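Putative oxidoreductase (Magnetospirillum magnetotacticum, PDB 3C1A) probably catalyses an NAD(P)-dependent redox reaction as a member of the GFO/IDH/MocA family, on a substrate not yet established. Local coordinates at residues W61-V65 against E84-A89; V121-V125 against L286-V291; P160-G164 against K201-A206; D176-V180 against A220-L224. One frame throughout, in Å; residues are numbered along the deposited sequence. Where two conformers were deposited one is given.

Contact 1: residues W61-V65 against E84-A89; sequences WRSVV and EITLAA
Glu84 OE2 is approached by two groups of the 61-65 segment: Arg62 NH2 at 3.8 Å, a long salt bridge, and the ring carbon Trp61 CZ2 at 3.7 Å. The carboxylate and guanidinium planes stand 79° apart, so the pair is not a flat two-pronged bridge but a loose attraction at the protein surface. The indole carries most of the remaining contact. With CG placed between the backbone N and the carbonyl carbon (chi1 63°), the Trp61 ring reaches across to the helix of 84-89. One face of its six-membered ring receives Ile85 CG1, which lies 4.2 Å from the ring centroid and only 11° off the normal, a CH-pi contact. On the opposite face sits Arg62 CG, near the rim, and Trp61 CZ2 lies over the centre of one face of the Arg62 guanidinium. The ring edge is met in plane by the methyl of Ala88, with CB 3.4 Å from Trp61 CZ3, a tight approach. Deeper in, Val65 closes the interface: its CG1 comes to 4.3 Å from Ala89 CB, while CG2 faces Ala88 CB. The contact thus grades from charge outside to methyl groups inside. Within the Rossmann domain it joins the short helix 62-65, which follows edge strand 56-58, to helix 82-91, which follows strand 72-76; Trp61 and Ile85 both rest on Ile16 of strand 11-17, and Ile85 also touches Ile75 of strand 72-76.

Contact 2: residues V121-V125 against L286-V291; sequences VMVWV and LFAGAV
Strand 123-125 and helix 286-290 run nearly antiparallel, at 173°, with their axes 10.5 Å apart at closest approach, and side chains fill the interval. Trp124 and Phe287 form the aromatic centre. The edge of Phe287 points to the face of the Trp124 five-membered ring in an edge-to-face pair, with ring centroids 5.7 Å apart and planes at 68°. Phe287 CG lies anti to the backbone N, which brings CD1 over the indole near its rim. Farther along the same indole, CE3 packs on Phe287 CB, and Leu286 CB meets the ring edge in plane. This joins the last strand of the parallel Rossmann sheet, 123-126, to helix 279-290, which comes back to it after the mixed-sheet domain; Phe287 also touches Leu97 of strand 95-99 and Leu13 of strand 11-17. The selenomethionine Met122 fills the space beside the pair. Its chain is extended to the selenium and then bends (chi3 83°), turning CE to within 3.4 Å of Phe287 CE1; CE also lies above one face of the Trp124 ring, near the rim. SE itself packs on Ala290 CB at 3.8 Å, and that same methyl comes 3.7 Å from Trp124 CZ2, so Ala290 is wedged against both residues. The polar end of the indole is satisfied beyond the helix, where Trp124 NE1 donates to Glu295 O.

Contact 3: residues P160-G164 against K201-A206; sequences PYRPG and KDGGEA
The Tyr161 ring has the Lys201 side chain across one face and Glu205 O at its edge, in plane. Lys201 CD stands 3.7 Å from the ring centroid and 20° off its normal, a CH-pi contact made by the aliphatic part of the lysine. The extended run from CB through CG lays CD over the ring, and the bend at chi3 (-74°) turns CE and NZ along toward the Tyr161 OH end. Lys201 opens a type I' turn that ends at Gly204 and links strands 190-201 and 204-215, a beta-hairpin against which the loop after strand 148-158 is laid. Obliquely to the ring, Ala206 CB approaches Tyr161 CE1 at 4.0 Å. With the ring gone, as in an alanine here, the Lys201 methylenes would probably lose the face they lie on and a gap would open beside Ala206. Gly204 passes so close to the loop that a CB there would clash with Arg162 N and with the carbonyl carbon of Tyr161. Backbone polar groups are joined through water rather than directly. One water donates to both Pro160 O and Glu205 O; a second donates to Arg162 O and accepts from Glu205 N, each at 2.9 Å, and so bridges the two segments with a hydrogen bond at each end. Asn226 ND2 also hydrogen-bonds to Glu205 O. At the turn, Pro163 CA lies 3.4 Å from Gly203 O, a CA-H...O contact with an angle of 133° at the hydrogen.

Contact 4: residues D176-V180 against A220-L224; sequences DVSMV and AHIRL
Ile222 points its side chain from the strand toward the helix of 176-180, and its branches part at CB. CG2, anti to the backbone N, meets Asp176 CB at 3.8 Å and has Asp176 OD2 a little farther off. The other branch, through CG1 (chi1 -65°, beside the backbone N), runs out extended to CD1, which reaches both Val177 CG2 and Val180 CG2, each at 3.9 Å. Val180 comes to it tip to tip, whereas Val177 crosses at about a right angle, so the methyl is held from two directions by residues about one helical turn apart. Cutting this residue back to an alanine removes both branches, which would probably open a gap facing Val177 and Val180 and leave Asp176 CB without its apolar neighbour. The arrangement is a helix laid on a sheet: helix 168-184 covers a face of the mixed sheet in the C-terminal domain, and helix and strand axes here run at 164°, 9.8 Å apart. Toward the far end of the helix segment, Val180 CG1 touches Ala220 CB at 3.5 Å, a close fit of two methyls. At the other end Asp176 OD2 lies 3.6 Å from Leu224 CD2, an apolar neighbour for a buried carboxylate oxygen. Its polar need is met by a water that donates to OD2 at 2.6 Å and also to Arg223 O, tying helix to strand. The second oxygen, Asp176 OD1, is hydrogen-bonded to a bound tetraethylene glycol, probably a crystallisation component.

How the contacts relate
Contact 1 lies within the Rossmann part of the chain; contact 2 joins the last strand of that part to helix 279-290 from late in the chain; contacts 3 and 4 lie in the C-terminal domain with its mixed sheet. Contact 1 closes first along the chain; contact 2 then spans a long loop in which contacts 3 and 4 both lie, their segments alternating. Contact 2 therefore marks the chain's return from the second domain to pack on the first. Centres of contacts 1 and 2 are 16 Å apart, those of 3 and 4 are 22 Å, and contacts 2 and 3 are separated most, at 34 Å. Contacts 3 and 4 share one sheet through neighbouring strands 204-215 and 218-225, one at the hairpin end and the other packed against helix 168-184.

Contact 1: residues W61-V65 against E84-A89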
loop_
_atom_site.group_PDB
_atom_site.type_symbol
_atom_site.label_atom_id
_atom_site.label_comp_id
_atom_site.label_asym_id
_atom_site.label_seq_id
_atom_site.Cartn_x
_atom_site.Cartn_y
_atom_site.Cartn_z
ATOM N N TRP A 61 14.045 -13.247 -13.753
ATOM C CA TRP A 61 14.009 -11.888 -13.214
ATOM C C TRP A 61 15.383 -11.243 -13.222
ATOM O O TRP A 61 15.481 -10.023 -13.359
ATOM C CB TRP A 61 13.360 -11.795 -11.801
ATOM C CG TRP A 61 14.065 -12.547 -10.685
ATOM C CD1 TRP A 61 13.781 -13.783 -10.276
ATOM C CD2 TRP A 61 15.150 -12.086 -9.848
ATOM N NE1 TRP A 61 14.625 -14.165 -9.256
ATOM C CE2 TRP A 61 15.465 -13.132 -8.968
ATOM C CE3 TRP A 61 15.867 -10.901 -9.758
ATOM C CZ2 TRP A 61 16.473 -13.032 -8.019
ATOM C CZ3 TRP A 61 16.855 -10.793 -8.838
ATOM C CH2 TRP A 61 17.151 -11.851 -7.954
ATOM N N ARG A 62 16.439 -12.051 -13.063
ATOM C CA ARG A 62 17.804 -11.539 -13.066
ATOM C C ARG A 62 18.160 -10.759 -14.333
ATOM O O ARG A 62 18.974 -9.819 -14.286
ATOM C CB ARG A 62 18.805 -12.663 -12.843
ATOM C CG ARG A 62 18.723 -13.214 -11.452
ATOM C CD ARG A 62 19.630 -14.415 -11.266
ATOM N NE ARG A 62 19.421 -15.016 -9.955
ATOM C CZ ARG A 62 18.374 -15.774 -9.619
ATOM N NH1 ARG A 62 17.409 -16.037 -10.497
ATOM N NH2 ARG A 62 18.286 -16.265 -8.382
ATOM N N SER A 63 17.586 -11.155 -15.469
ATOM C CA SER A 63 17.826 -10.435 -16.720
ATOM C C SER A 63 17.199 -9.050 -16.733
ATOM O O SER A 63 17.622 -8.166 -17.504
ATOM C CB SER A 63 17.324 -11.239 -17.908
ATOM O OG SER A 63 17.944 -12.523 -17.933
ATOM N N VAL A 64 16.167 -8.847 -15.928
ATOM C CA VAL A 64 15.582 -7.507 -15.819
ATOM C C VAL A 64 16.529 -6.576 -15.083
ATOM O O VAL A 64 16.775 -5.467 -15.544
ATOM C CB VAL A 64 14.202 -7.532 -15.162
ATOM C CG1 VAL A 64 13.758 -6.110 -14.819
ATOM C CG2 VAL A 64 13.222 -8.208 -16.120
ATOM N N VAL A 65 17.116 -7.042 -13.976
ATOM C CA VAL A 65 18.023 -6.191 -13.187
ATOM C C VAL A 65 19.432 -6.038 -13.794
ATOM O O VAL A 65 20.161 -5.111 -13.454
ATOM C CB VAL A 65 18.146 -6.637 -11.675
ATOM C CG1 VAL A 65 16.744 -6.950 -11.031
ATOM C CG2 VAL A 65 19.084 -7.787 -11.486
ATOM N N GLU A 84 14.681 -10.544 -1.750
ATOM C CA GLU A 84 15.737 -11.033 -2.671
ATOM C C GLU A 84 15.809 -10.190 -3.950
ATOM O O GLU A 84 16.876 -9.814 -4.423
ATOM C CB GLU A 84 15.439 -12.464 -3.067
ATOM C CG GLU A 84 16.508 -13.101 -3.889
ATOM C CD GLU A 84 16.103 -14.464 -4.448
ATOM O OE1 GLU A 84 14.911 -14.843 -4.349
ATOM O OE2 GLU A 84 16.991 -15.152 -5.005
ATOM N N ILE A 85 14.655 -9.901 -4.507
ATOM C CA ILE A 85 14.614 -9.166 -5.787
ATOM C C ILE A 85 14.988 -7.707 -5.572
ATOM O O ILE A 85 15.734 -7.131 -6.377
ATOM C CB ILE A 85 13.247 -9.275 -6.461
ATOM C CG1 ILE A 85 12.860 -10.740 -6.657
ATOM C CG2 ILE A 85 13.216 -8.540 -7.781
ATOM C CD1 ILE A 85 11.535 -10.884 -7.361
ATOM N N THR A 86 14.505 -7.125 -4.476
ATOM C CA THR A 86 14.838 -5.734 -4.116
ATOM C C THR A 86 16.325 -5.531 -3.869
ATOM O O THR A 86 16.916 -4.604 -4.350
ATOM C CB THR A 86 14.017 -5.251 -2.878
ATOM O OG1 THR A 86 12.606 -5.392 -3.130
ATOM C CG2 THR A 86 14.327 -3.827 -2.538
ATOM N N LEU A 87 16.925 -6.388 -3.066
ATOM C CA LEU A 87 18.361 -6.354 -2.864
ATOM C C LEU A 87 19.157 -6.455 -4.158
ATOM O O LEU A 87 20.150 -5.759 -4.288
ATOM C CB LEU A 87 18.761 -7.448 -1.900
ATOM C CG LEU A 87 18.297 -7.183 -0.466
ATOM C CD1 LEU A 87 18.408 -8.502 0.361
ATOM C CD2 LEU A 87 19.098 -6.018 0.157
ATOM N N ALA A 88 18.705 -7.278 -5.109
ATOM C CA ALA A 88 19.363 -7.430 -6.419
ATOM C C ALA A 88 19.222 -6.188 -7.244
ATOM O O ALA A 88 20.160 -5.758 -7.881
ATOM C CB ALA A 88 18.788 -8.596 -7.176
ATOM N N ALA A 89 18.027 -5.611 -7.241
ATOM C CA ALA A 89 17.790 -4.361 -7.946
ATOM C C ALA A 89 18.637 -3.207 -7.410
ATOM O O ALA A 89 19.259 -2.488 -8.186
ATOM C CB ALA A 89 16.275 -4.004 -7.917
#

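Contact 2: residues V121-V125 against L286-V291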
loop_
_atom_site.group_PDB
_atom_site.type_symbol
_atom_site.label_atom_id
_atom_site.label_comp_id
_atom_site.label_asym_id
_atom_site.label_seq_id
_atom_site.Cartn_x
_atom_site.Cartn_y
_atom_site.Cartn_z
ATOM N N VAL A 121 20.128 4.172 -3.388
ATOM C CA VAL A 121 19.087 3.856 -4.390
ATOM C C VAL A 121 17.679 4.197 -3.865
ATOM O O VAL A 121 17.343 3.922 -2.721
ATOM C CB VAL A 121 19.175 2.361 -4.888
ATOM C CG1 VAL A 121 17.959 1.916 -5.566
ATOM C CG2 VAL A 121 20.458 2.085 -5.741
HETATM N N MSE A 122 16.862 4.812 -4.707
HETATM C CA MSE A 122 15.514 5.189 -4.321
HETATM C C MSE A 122 14.607 3.922 -4.266
HETATM O O MSE A 122 14.556 3.168 -5.227
HETATM C CB MSE A 122 14.978 6.223 -5.308
HETATM C CG MSE A 122 13.737 6.814 -4.844
HETATM SE SE MSE A 122 13.065 7.912 -6.300
HETATM C CE MSE A 122 12.149 6.676 -7.411
ATOM N N VAL A 123 13.960 3.669 -3.110
ATOM C CA VAL A 123 13.020 2.558 -2.938
ATOM C C VAL A 123 11.723 3.097 -2.361
ATOM O O VAL A 123 11.718 3.700 -1.287
ATOM C CB VAL A 123 13.615 1.408 -2.027
ATOM C CG1 VAL A 123 12.585 0.225 -1.800
ATOM C CG2 VAL A 123 14.912 0.933 -2.652
ATOM N N TRP A 124 10.635 2.944 -3.116
ATOM C CA TRP A 124 9.320 3.324 -2.659
ATOM C C TRP A 124 8.549 2.052 -2.421
ATOM O O TRP A 124 8.753 1.062 -3.125
ATOM C CB TRP A 124 8.595 4.148 -3.725
ATOM C CG TRP A 124 9.084 5.555 -3.935
ATOM C CD1 TRP A 124 10.262 6.088 -3.534
ATOM C CD2 TRP A 124 8.394 6.601 -4.631
ATOM N NE1 TRP A 124 10.367 7.412 -3.938
ATOM C CE2 TRP A 124 9.221 7.756 -4.591
ATOM C CE3 TRP A 124 7.163 6.689 -5.256
ATOM C CZ2 TRP A 124 8.845 8.968 -5.170
ATOM C CZ3 TRP A 124 6.803 7.903 -5.841
ATOM C CH2 TRP A 124 7.638 9.009 -5.784
ATOM N N VAL A 125 7.660 2.068 -1.420
ATOM C CA VAL A 125 6.733 0.974 -1.243
ATOM C C VAL A 125 5.322 1.407 -1.726
ATOM O O VAL A 125 4.851 2.502 -1.425
ATOM C CB VAL A 125 6.689 0.487 0.175
ATOM C CG1 VAL A 125 5.646 -0.625 0.325
ATOM C CG2 VAL A 125 8.108 0.024 0.605
ATOM N N LEU A 286 4.082 9.384 -10.326
ATOM C CA LEU A 286 5.032 9.995 -9.411
ATOM C C LEU A 286 6.352 9.246 -9.321
ATOM O O LEU A 286 7.431 9.856 -9.379
ATOM C CB LEU A 286 4.431 10.133 -8.023
ATOM C CG LEU A 286 3.309 11.177 -7.943
ATOM C CD1 LEU A 286 2.725 11.126 -6.503
ATOM C CD2 LEU A 286 3.798 12.564 -8.364
ATOM N N PHE A 287 6.284 7.931 -9.171
ATOM C CA PHE A 287 7.487 7.103 -9.052
ATOM C C PHE A 287 8.330 7.293 -10.306
ATOM O O PHE A 287 9.477 7.647 -10.199
ATOM C CB PHE A 287 7.149 5.621 -8.845
ATOM C CG PHE A 287 8.319 4.714 -8.948
ATOM C CD1 PHE A 287 9.245 4.614 -7.902
ATOM C CD2 PHE A 287 8.513 3.929 -10.082
ATOM C CE1 PHE A 287 10.369 3.783 -8.013
ATOM C CE2 PHE A 287 9.645 3.043 -10.174
ATOM C CZ PHE A 287 10.558 2.989 -9.184
ATOM N N ALA A 288 7.742 7.123 -11.478
ATOM C CA ALA A 288 8.527 7.250 -12.724
ATOM C C ALA A 288 9.145 8.638 -12.789
ATOM O O ALA A 288 10.301 8.806 -13.202
ATOM C CB ALA A 288 7.693 6.937 -13.955
ATOM N N GLY A 289 8.397 9.629 -12.300
ATOM C CA GLY A 289 8.863 11.014 -12.265
ATOM C C GLY A 289 9.999 11.328 -11.316
ATOM O O GLY A 289 10.695 12.328 -11.492
ATOM N N ALA A 290 10.204 10.482 -10.321
ATOM C CA ALA A 290 11.255 10.688 -9.367
ATOM C C ALA A 290 12.532 9.908 -9.711
ATOM O O ALA A 290 13.577 10.111 -9.089
ATOM C CB ALA A 290 10.739 10.377 -8.003
ATOM N N VAL A 291 12.493 9.041 -10.727
ATOM C CA VAL A 291 13.581 8.087 -10.933
ATOM C C VAL A 291 14.891 8.863 -11.204
ATOM O O VAL A 291 15.918 8.561 -10.615
ATOM C CB VAL A 291 13.239 7.045 -12.079
ATOM C CG1 VAL A 291 14.505 6.358 -12.607
ATOM C CG2 VAL A 291 12.225 5.984 -11.573
#

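Contact 3: residues P160-G164 against K201-A206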
loop_
_atom_site.group_PDB
_atom_site.type_symbol
_atom_site.label_atom_id
_atom_site.label_comp_id
_atom_site.label_asym_id
_atom_site.label_seq_id
_atom_site.Cartn_x
_atom_site.Cartn_y
_atom_site.Cartn_z
ATOM N N PRO A 160 -10.755 -13.547 -0.904
ATOM C CA PRO A 160 -10.720 -14.947 -1.298
ATOM C C PRO A 160 -10.109 -15.811 -0.223
ATOM O O PRO A 160 -9.436 -15.323 0.685
ATOM C CB PRO A 160 -9.868 -14.930 -2.582
ATOM C CG PRO A 160 -9.874 -13.474 -3.035
ATOM C CD PRO A 160 -9.793 -12.771 -1.705
ATOM N N TYR A 161 -10.446 -17.086 -0.269
ATOM C CA TYR A 161 -9.997 -18.023 0.720
ATOM C C TYR A 161 -9.018 -18.936 -0.010
ATOM O O TYR A 161 -9.379 -19.554 -1.002
ATOM C CB TYR A 161 -11.185 -18.783 1.315
ATOM C CG TYR A 161 -12.319 -17.874 1.759
ATOM C CD1 TYR A 161 -12.236 -17.146 2.942
ATOM C CD2 TYR A 161 -13.483 -17.736 0.986
ATOM C CE1 TYR A 161 -13.292 -16.304 3.349
ATOM C CE2 TYR A 161 -14.525 -16.902 1.390
ATOM C CZ TYR A 161 -14.418 -16.201 2.578
ATOM O OH TYR A 161 -15.444 -15.360 2.970
ATOM N N ARG A 162 -7.777 -18.971 0.490
ATOM C CA ARG A 162 -6.634 -19.540 -0.209
ATOM C C ARG A 162 -5.770 -20.273 0.797
ATOM O O ARG A 162 -5.198 -19.639 1.678
ATOM C CB ARG A 162 -5.784 -18.419 -0.796
ATOM C CG ARG A 162 -6.450 -17.608 -1.900
ATOM C CD ARG A 162 -5.657 -16.313 -2.207
ATOM N NE ARG A 162 -6.035 -15.781 -3.528
ATOM C CZ ARG A 162 -6.373 -14.521 -3.801
ATOM N NH1 ARG A 162 -6.372 -13.576 -2.860
ATOM N NH2 ARG A 162 -6.718 -14.207 -5.053
ATOM N N PRO A 163 -5.655 -21.596 0.669
ATOM C CA PRO A 163 -4.753 -22.339 1.539
ATOM C C PRO A 163 -3.310 -21.824 1.480
ATOM O O PRO A 163 -2.734 -21.742 0.414
ATOM C CB PRO A 163 -4.823 -23.754 0.977
ATOM C CG PRO A 163 -6.094 -23.817 0.204
ATOM C CD PRO A 163 -6.353 -22.463 -0.303
ATOM N N GLY A 164 -2.731 -21.472 2.618
ATOM C CA GLY A 164 -1.329 -21.026 2.658
ATOM C C GLY A 164 -1.140 -19.648 2.054
ATOM O O GLY A 164 -0.004 -19.211 1.839
ATOM N N LYS A 201 -12.166 -21.516 5.767
ATOM C CA LYS A 201 -13.158 -21.745 4.716
ATOM C C LYS A 201 -12.450 -22.139 3.421
ATOM O O LYS A 201 -11.579 -21.416 2.950
ATOM C CB LYS A 201 -13.993 -20.513 4.474
ATOM C CG LYS A 201 -15.146 -20.767 3.567
ATOM C CD LYS A 201 -15.921 -19.502 3.279
ATOM C CE LYS A 201 -16.769 -19.022 4.454
ATOM N NZ LYS A 201 -17.715 -17.916 4.036
ATOM N N ASP A 202 -12.821 -23.282 2.854
ATOM C CA ASP A 202 -12.175 -23.783 1.626
ATOM C C ASP A 202 -10.659 -23.935 1.811
ATOM O O ASP A 202 -9.859 -23.634 0.902
ATOM C CB ASP A 202 -12.478 -22.854 0.438
ATOM C CG ASP A 202 -13.959 -22.685 0.194
ATOM O OD1 ASP A 202 -14.729 -23.568 0.618
ATOM O OD2 ASP A 202 -14.364 -21.674 -0.417
ATOM N N GLY A 203 -10.276 -24.372 3.006
ATOM C CA GLY A 203 -8.868 -24.552 3.367
ATOM C C GLY A 203 -8.074 -23.272 3.626
ATOM O O GLY A 203 -6.894 -23.361 3.981
ATOM N N GLY A 204 -8.710 -22.102 3.467
ATOM C CA GLY A 204 -8.106 -20.792 3.780
ATOM C C GLY A 204 -8.684 -20.122 5.027
ATOM O O GLY A 204 -9.824 -20.365 5.385
ATOM N N GLU A 205 -7.884 -19.267 5.676
ATOM C CA GLU A 205 -8.302 -18.502 6.866
ATOM C C GLU A 205 -9.522 -17.627 6.557
ATOM O O GLU A 205 -9.542 -16.887 5.572
ATOM C CB GLU A 205 -7.161 -17.593 7.393
ATOM C CG GLU A 205 -7.329 -17.144 8.876
ATOM C CD GLU A 205 -6.187 -16.262 9.412
ATOM O OE1 GLU A 205 -5.796 -15.279 8.725
ATOM O OE2 GLU A 205 -5.678 -16.550 10.539
ATOM N N ALA A 206 -10.514 -17.709 7.432
ATOM C CA ALA A 206 -11.754 -16.964 7.315
ATOM C C ALA A 206 -11.950 -16.332 8.694
ATOM O O ALA A 206 -11.996 -17.045 9.708
ATOM C CB ALA A 206 -12.920 -17.913 7.002
HETATM O O HOH W 1 -7.806 -16.742 3.144
HETATM O O HOH W 2 -5.326 -18.811 4.409
HETATM O O HOH W 3 -4.213 -21.672 4.926
#

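Contact 4: residues D176-V180 against A220-L224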
loop_
_atom_site.group_PDB
_atom_site.type_symbol
_atom_site.label_atom_id
_atom_site.label_comp_id
_atom_site.label_asym_id
_atom_site.label_seq_id
_atom_site.Cartn_x
_atom_site.Cartn_y
_atom_site.Cartn_z
ATOM N N ASP A 176 -3.817 -0.570 5.654
ATOM C CA ASP A 176 -4.357 0.334 6.679
ATOM C C ASP A 176 -3.309 0.751 7.723
ATOM O O ASP A 176 -3.390 1.838 8.243
ATOM C CB ASP A 176 -5.621 -0.278 7.311
ATOM C CG ASP A 176 -6.708 -0.564 6.270
ATOM O OD1 ASP A 176 -6.840 0.226 5.312
ATOM O OD2 ASP A 176 -7.406 -1.588 6.369
ATOM N N VAL A 177 -2.335 -0.086 8.041
ATOM C CA VAL A 177 -1.292 0.348 8.946
ATOM C C VAL A 177 -0.477 1.533 8.364
ATOM O O VAL A 177 -0.200 2.529 9.080
ATOM C CB VAL A 177 -0.393 -0.825 9.404
ATOM C CG1 VAL A 177 0.757 -0.289 10.179
ATOM C CG2 VAL A 177 -1.229 -1.818 10.174
ATOM N N SER A 178 -0.200 1.487 7.049
ATOM C CA SER A 178 0.493 2.577 6.348
ATOM C C SER A 178 -0.245 3.905 6.505
ATOM O O SER A 178 0.376 4.960 6.692
ATOM C CB SER A 178 0.684 2.253 4.849
ATOM O OG SER A 178 -0.535 2.025 4.177
HETATM N N MSE A 179 -1.567 3.840 6.427
HETATM C CA MSE A 179 -2.417 5.018 6.525
HETATM C C MSE A 179 -2.347 5.609 7.947
HETATM O O MSE A 179 -2.112 6.815 8.119
HETATM C CB MSE A 179 -3.838 4.643 6.113
HETATM C CG MSE A 179 -4.840 5.754 6.193
HETATM SE SE MSE A 179 -5.657 5.926 7.955
HETATM C CE MSE A 179 -6.726 4.368 7.925
ATOM N N VAL A 180 -2.467 4.754 8.959
ATOM C CA VAL A 180 -2.405 5.200 10.352
ATOM C C VAL A 180 -1.042 5.822 10.724
ATOM O O VAL A 180 -0.992 6.941 11.229
ATOM C CB VAL A 180 -2.823 4.087 11.308
ATOM C CG1 VAL A 180 -2.728 4.551 12.738
ATOM C CG2 VAL A 180 -4.300 3.661 11.042
ATOM N N ALA A 220 -6.043 3.908 17.343
ATOM C CA ALA A 220 -6.459 3.587 15.978
ATOM C C ALA A 220 -6.909 2.154 16.034
ATOM O O ALA A 220 -6.179 1.295 16.554
ATOM C CB ALA A 220 -5.305 3.741 14.982
ATOM N N HIS A 221 -8.130 1.894 15.600
ATOM C CA HIS A 221 -8.694 0.534 15.509
ATOM C C HIS A 221 -8.906 0.189 14.032
ATOM O O HIS A 221 -9.654 0.858 13.287
ATOM C CB HIS A 221 -10.023 0.380 16.249
ATOM C CG HIS A 221 -9.957 0.718 17.712
ATOM N ND1 HIS A 221 -10.672 1.755 18.264
ATOM C CD2 HIS A 221 -9.269 0.157 18.734
ATOM C CE1 HIS A 221 -10.423 1.827 19.558
ATOM N NE2 HIS A 221 -9.579 0.864 19.872
ATOM N N ILE A 222 -8.236 -0.862 13.610
ATOM C CA ILE A 222 -8.246 -1.284 12.223
ATOM C C ILE A 222 -8.937 -2.622 12.114
ATOM O O ILE A 222 -8.390 -3.621 12.550
ATOM C CB ILE A 222 -6.805 -1.444 11.712
ATOM C CG1 ILE A 222 -6.080 -0.088 11.702
ATOM C CG2 ILE A 222 -6.727 -2.221 10.378
ATOM C CD1 ILE A 222 -4.523 -0.229 11.448
ATOM N N ARG A 223 -10.119 -2.640 11.524
ATOM C CA ARG A 223 -10.860 -3.894 11.360
ATOM C C ARG A 223 -10.668 -4.497 9.951
ATOM O O ARG A 223 -10.850 -3.817 8.942
ATOM C CB ARG A 223 -12.340 -3.701 11.673
ATOM C CG ARG A 223 -13.100 -5.032 11.858
ATOM C CD ARG A 223 -14.580 -4.893 11.614
ATOM N NE ARG A 223 -15.242 -6.192 11.673
ATOM C CZ ARG A 223 -16.453 -6.440 11.173
ATOM N NH1 ARG A 223 -17.181 -5.484 10.597
ATOM N NH2 ARG A 223 -16.958 -7.666 11.281
ATOM N N LEU A 224 -10.277 -5.778 9.941
ATOM C CA LEU A 224 -10.091 -6.623 8.754
ATOM C C LEU A 224 -10.958 -7.886 8.918
ATOM O O LEU A 224 -10.760 -8.673 9.873
ATOM C CB LEU A 224 -8.631 -7.063 8.599
ATOM C CG LEU A 224 -7.518 -6.050 8.901
ATOM C CD1 LEU A 224 -6.110 -6.700 8.988
ATOM C CD2 LEU A 224 -7.555 -4.894 7.878
HETATM O O HOH W 4 -9.466 -1.704 7.901
#